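Local coordinates for isoaspartyl dipeptidase (Fervidobacterium islandicum, PDB 7CDH), which probably hydrolyses isoaspartyl (beta-aspartyl) dipeptides as a zinc-dependent M38 metallopeptidase thought to act in protein repair, at residues I215-L220 with L236-R241; E372-M375 with M380-L383. All blocks are in the same frame, centred on the assembly; numbering follows the deposited sequence.

Interaction 1 of 2, residues I215-L220 with L236-R241; sequences IPIQHL and LEFAKR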
loop_
_atom_site.group_PDB
_atom_site.type_symbol
_atom_site.label_atom_id
_atom_site.label_comp_id
_atom_site.label_asym_id
_atom_site.label_seq_id
_atom_site.Cartn_x
_atom_site.Cartn_y
_atom_site.Cartn_z
ATOM N N ILE A 215 19.504 -27.366 1.752
ATOM C CA ILE A 215 20.144 -26.119 2.263
ATOM C C ILE A 215 21.372 -26.505 3.074
ATOM O O ILE A 215 21.314 -27.329 3.992
ATOM C CB ILE A 215 19.169 -25.233 3.052
ATOM C CG1 ILE A 215 18.201 -24.518 2.102
ATOM C CG2 ILE A 215 19.957 -24.251 3.891
ATOM C CD1 ILE A 215 17.015 -23.875 2.774
ATOM N N PRO A 216 22.550 -26.006 2.668
ATOM C CA PRO A 216 23.789 -26.378 3.330
ATOM C C PRO A 216 23.820 -25.836 4.765
ATOM O O PRO A 216 23.335 -24.713 5.000
ATOM C CB PRO A 216 24.898 -25.732 2.495
ATOM C CG PRO A 216 24.247 -25.209 1.233
ATOM C CD PRO A 216 22.763 -25.119 1.509
ATOM N N ILE A 217 24.486 -26.586 5.647
ATOM C CA ILE A 217 24.535 -26.344 7.118
ATOM C C ILE A 217 25.284 -25.036 7.445
ATOM O O ILE A 217 25.065 -24.500 8.561
ATOM C CB ILE A 217 25.100 -27.594 7.841
ATOM C CG1 ILE A 217 24.831 -27.555 9.342
ATOM C CG2 ILE A 217 26.580 -27.837 7.548
ATOM C CD1 ILE A 217 25.366 -28.764 10.066
ATOM N N GLN A 218 26.087 -24.495 6.525
ATOM C CA GLN A 218 27.041 -23.365 6.787
ATOM C C GLN A 218 26.332 -21.998 6.938
ATOM O O GLN A 218 26.951 -21.025 7.384
ATOM C CB GLN A 218 28.069 -23.274 5.651
ATOM C CG GLN A 218 29.042 -24.455 5.596
ATOM C CD GLN A 218 28.604 -25.677 4.808
ATOM O OE1 GLN A 218 27.577 -25.698 4.114
ATOM N NE2 GLN A 218 29.395 -26.734 4.931
ATOM N N HIS A 219 25.091 -21.882 6.509
ATOM C CA HIS A 219 24.301 -20.642 6.635
ATOM C C HIS A 219 23.692 -20.549 8.034
ATOM O O HIS A 219 23.153 -19.497 8.329
ATOM C CB HIS A 219 23.206 -20.604 5.570
ATOM C CG HIS A 219 23.737 -20.599 4.180
ATOM N ND1 HIS A 219 24.358 -19.478 3.629
ATOM C CD2 HIS A 219 23.745 -21.570 3.235
ATOM C CE1 HIS A 219 24.722 -19.763 2.390
ATOM N NE2 HIS A 219 24.369 -21.054 2.129
ATOM N N LEU A 220 23.707 -21.630 8.817
ATOM C CA LEU A 220 22.911 -21.754 10.061
ATOM C C LEU A 220 23.865 -21.627 11.232
ATOM O O LEU A 220 24.699 -22.487 11.412
ATOM C CB LEU A 220 22.172 -23.087 10.108
ATOM C CG LEU A 220 21.386 -23.479 8.857
ATOM C CD1 LEU A 220 20.761 -24.859 9.047
ATOM C CD2 LEU A 220 20.321 -22.441 8.484
ATOM N N LEU A 236 27.356 -29.883 19.608
ATOM C CA LEU A 236 28.464 -30.747 19.108
ATOM C C LEU A 236 27.927 -31.732 18.072
ATOM O O LEU A 236 28.646 -32.021 17.113
ATOM C CB LEU A 236 29.148 -31.481 20.257
ATOM C CG LEU A 236 29.912 -30.592 21.225
ATOM C CD1 LEU A 236 30.534 -31.425 22.327
ATOM C CD2 LEU A 236 30.957 -29.765 20.499
ATOM N N GLU A 237 26.685 -32.174 18.187
ATOM C CA GLU A 237 26.126 -33.038 17.125
ATOM C C GLU A 237 26.020 -32.210 15.840
ATOM O O GLU A 237 26.329 -32.761 14.743
ATOM C CB GLU A 237 24.803 -33.674 17.533
ATOM C CG GLU A 237 24.283 -34.616 16.445
ATOM C CD GLU A 237 25.299 -35.638 15.926
ATOM O OE1 GLU A 237 25.366 -35.827 14.659
ATOM O OE2 GLU A 237 26.045 -36.220 16.796
ATOM N N PHE A 238 25.672 -30.921 15.967
ATOM C CA PHE A 238 25.525 -29.984 14.824
ATOM C C PHE A 238 26.906 -29.728 14.206
ATOM O O PHE A 238 27.005 -29.740 12.952
ATOM C CB PHE A 238 24.795 -28.713 15.287
ATOM C CG PHE A 238 24.512 -27.702 14.213
ATOM C CD1 PHE A 238 23.510 -27.920 13.294
ATOM C CD2 PHE A 238 25.253 -26.541 14.123
ATOM C CE1 PHE A 238 23.251 -26.993 12.303
ATOM C CE2 PHE A 238 24.997 -25.612 13.124
ATOM C CZ PHE A 238 23.972 -25.828 12.233
ATOM N N ALA A 239 27.935 -29.480 15.026
ATOM C CA ALA A 239 29.353 -29.348 14.575
ATOM C C ALA A 239 29.796 -30.600 13.821
ATOM O O ALA A 239 30.462 -30.427 12.766
ATOM C CB ALA A 239 30.314 -29.110 15.716
ATOM N N LYS A 240 29.451 -31.793 14.333
ATOM C CA LYS A 240 29.919 -33.066 13.724
ATOM C C LYS A 240 29.358 -33.133 12.314
ATOM O O LYS A 240 30.034 -33.690 11.466
ATOM C CB LYS A 240 29.537 -34.323 14.500
ATOM C CG LYS A 240 30.472 -34.653 15.655
ATOM C CD LYS A 240 29.865 -35.628 16.630
ATOM C CE LYS A 240 30.520 -35.570 17.986
ATOM N NZ LYS A 240 29.594 -36.080 19.024
ATOM N N ARG A 241 28.226 -32.495 12.037
ATOM C CA ARG A 241 27.695 -32.514 10.653
ATOM C C ARG A 241 28.226 -31.364 9.809
ATOM O O ARG A 241 27.794 -31.282 8.663
ATOM C CB ARG A 241 26.175 -32.509 10.677
ATOM C CG ARG A 241 25.622 -33.547 11.626
ATOM C CD ARG A 241 24.281 -33.981 11.151
ATOM N NE ARG A 241 23.570 -34.671 12.212
ATOM C CZ ARG A 241 22.295 -35.014 12.134
ATOM N NH1 ARG A 241 21.598 -34.699 11.047
ATOM N NH2 ARG A 241 21.715 -35.637 13.147
#
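Ile217 lies over one face of the Phe238 ring, with CD1 3.6 Å above the ring plane and displaced toward the rim, while the backbone oxygen of Leu220 approaches the ring's edge in its plane. The methyl makes a CH-pi contact, Ile217 CD1 standing 3.9 Å from the centroid of the Phe238 ring and 24° off its normal. The CG1 methylene reaches the rim, where Ile217 CG1 and Phe238 CE1 are 3.4 Å apart. At the edge, Leu220 O comes within 3.5 Å of Phe238 CZ, and Leu220 CB adds an apolar contact to the same ring carbon. Phe238 CG is anti to the backbone N (chi1 -177°), which carries the ring off helix 229-240 to meet Ile217 arriving from the opposite direction. In the TIM-barrel fold of the amidohydrolases, this joins the loop leading into strand 220-223 to the end of the helix that follows that strand. Ile210 of helix 204-212 packs on both Ile217 and Leu220. Ile217 CD1 also touches the backbone at the helix end, 3.8 Å from Arg241 O, and lies against Arg241 CB. Beyond CB the arginine leads away: Arg241 NE donates to Glu237 OE1 at 3.2 Å, nearly straight and in the guanidinium plane, Glu237 OE1 accepting through its anti lone pair, and NH1 forms a salt bridge with Glu211.

Interaction 2 of 2, residues E372-M375 with M380-L383; sequences EFLM and MKNL
Met375 and Met380 form an antiparallel, non-hydrogen-bonded pair with their CA atoms 4.5 Å apart, and next to it Lys381 N donates to Leu374 O at 2.9 Å. The side chains of the two methionines leave on the same face of the sheet, and both touch Ile86 of helix 82-86. Leu374 and Met375 sit together opposite Val367 of strand 364-369 as a classic beta bulge, where the chain turns a corner. The hairpin made by strands 372-376 and 379-380 extends the sheet beyond strand 364-369.

Lys381 is at the centre of the side-chain contact. Its CG lies between the backbone N and the carbonyl carbon (chi1 71°), a torsion that sets Lys381 CG 3.6 Å from Leu374 O, which CB also touches. Further out the lysine runs beside Leu374 and points the same way, with Lys381 CD 3.8 Å from Leu374 CD2. A bend at chi3 precedes the amine, which meets Glu372 in a salt bridge, Lys381 NZ to Glu372 OE2 at 2.5 Å. The two side chains cross at about a right angle, the glutamate extended beyond CG and offering the syn lone pair of OE2.

The amine also donates to Glu119 O, so it has both an anionic and a neutral acceptor. Paired with a carboxylate and a backbone carbonyl, the lysine probably stays protonated and Glu372 ionised, a charge pair that ties the C-terminal segment to the strand before the bulge.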
loop_
_atom_site.group_PDB
_atom_site.type_symbol
_atom_site.label_atom_id
_atom_site.label_comp_id
_atom_site.label_asym_id
_atom_site.label_seq_id
_atom_site.Cartn_x
_atom_site.Cartn_y
_atom_site.Cartn_z
ATOM N N GLU A 372 46.102 1.315 11.023
ATOM C CA GLU A 372 46.118 2.549 11.846
ATOM C C GLU A 372 46.159 2.097 13.308
ATOM O O GLU A 372 45.489 1.101 13.657
ATOM C CB GLU A 372 44.925 3.450 11.473
ATOM C CG GLU A 372 44.448 4.390 12.586
ATOM C CD GLU A 372 43.114 5.121 12.401
ATOM O OE1 GLU A 372 42.424 4.886 11.370
ATOM O OE2 GLU A 372 42.751 5.924 13.302
ATOM N N PHE A 373 46.945 2.773 14.135
ATOM C CA PHE A 373 46.973 2.529 15.597
ATOM C C PHE A 373 45.731 3.174 16.190
ATOM O O PHE A 373 45.638 4.396 16.171
ATOM C CB PHE A 373 48.242 3.100 16.239
ATOM C CG PHE A 373 49.466 2.251 16.025
ATOM C CD1 PHE A 373 49.782 1.243 16.914
ATOM C CD2 PHE A 373 50.280 2.440 14.924
ATOM C CE1 PHE A 373 50.884 0.437 16.712
ATOM C CE2 PHE A 373 51.383 1.630 14.722
ATOM C CZ PHE A 373 51.671 0.623 15.609
ATOM N N LEU A 374 44.795 2.368 16.650
ATOM C CA LEU A 374 43.663 2.826 17.492
ATOM C C LEU A 374 44.188 3.005 18.910
ATOM O O LEU A 374 43.675 3.874 19.621
ATOM C CB LEU A 374 42.534 1.789 17.451
ATOM C CG LEU A 374 42.045 1.408 16.049
ATOM C CD1 LEU A 374 40.832 0.491 16.146
ATOM C CD2 LEU A 374 41.711 2.656 15.221
ATOM N N MET A 375 45.150 2.169 19.303
ATOM C CA MET A 375 45.815 2.231 20.630
ATOM C C MET A 375 47.297 1.852 20.481
ATOM O O MET A 375 47.616 0.852 19.783
ATOM C CB MET A 375 45.143 1.312 21.649
ATOM C CG MET A 375 45.595 1.629 23.054
ATOM S SD MET A 375 44.690 0.751 24.344
ATOM C CE MET A 375 45.013 -0.940 23.871
ATOM N N MET A 380 45.095 5.636 23.752
ATOM C CA MET A 380 43.945 5.681 22.821
ATOM C C MET A 380 44.131 6.823 21.822
ATOM O O MET A 380 44.507 7.938 22.246
ATOM C CB MET A 380 42.686 5.910 23.649
ATOM C CG MET A 380 41.410 5.869 22.845
ATOM S SD MET A 380 40.688 4.245 22.865
ATOM C CE MET A 380 40.700 3.859 24.617
ATOM N N LYS A 381 43.833 6.570 20.546
ATOM C CA LYS A 381 43.709 7.620 19.496
ATOM C C LYS A 381 42.659 8.664 19.896
ATOM O O LYS A 381 41.919 8.451 20.883
ATOM C CB LYS A 381 43.261 7.030 18.158
ATOM C CG LYS A 381 41.807 6.557 18.126
ATOM C CD LYS A 381 41.344 6.146 16.736
ATOM C CE LYS A 381 40.723 7.280 15.955
ATOM N NZ LYS A 381 40.813 7.061 14.498
ATOM N N ASN A 382 42.559 9.731 19.102
ATOM C CA ASN A 382 41.584 10.838 19.300
ATOM C C ASN A 382 40.200 10.423 18.778
ATOM O O ASN A 382 40.065 10.224 17.566
ATOM C CB ASN A 382 42.054 12.123 18.610
ATOM C CG ASN A 382 41.799 13.344 19.460
ATOM O OD1 ASN A 382 40.663 13.801 19.574
ATOM N ND2 ASN A 382 42.850 13.837 20.094
ATOM N N LEU A 383 39.205 10.363 19.665
ATOM C CA LEU A 383 37.779 10.054 19.351
ATOM C C LEU A 383 36.841 11.270 19.562
ATOM O O LEU A 383 37.142 12.178 20.372
ATOM C CB LEU A 383 37.347 8.888 20.246
ATOM C CG LEU A 383 38.169 7.608 20.131
ATOM C CD1 LEU A 383 37.774 6.627 21.226
ATOM C CD2 LEU A 383 38.009 6.986 18.762
#

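Interaction 1 closes before interaction 2 opens along the chain, and the two lie on opposite sides of the chain's centre, their centres 39 Å apart and nearest atoms about 27 Å apart. Interaction 1 belongs to the barrel, joining the loop before strand 220-223 to helix 229-240; interaction 2 lies in the hairpin near the C-terminus. The barrel strands and the strands 354-358, 364-369 and 372-376 are joined through strand 51-59. Interaction 1 packs the barrel's helical layer beside the strand leading to the zinc ligand His224, which directly follows 220-223, whereas interaction 2 holds the C-terminal hairpin together on the other side of the chain.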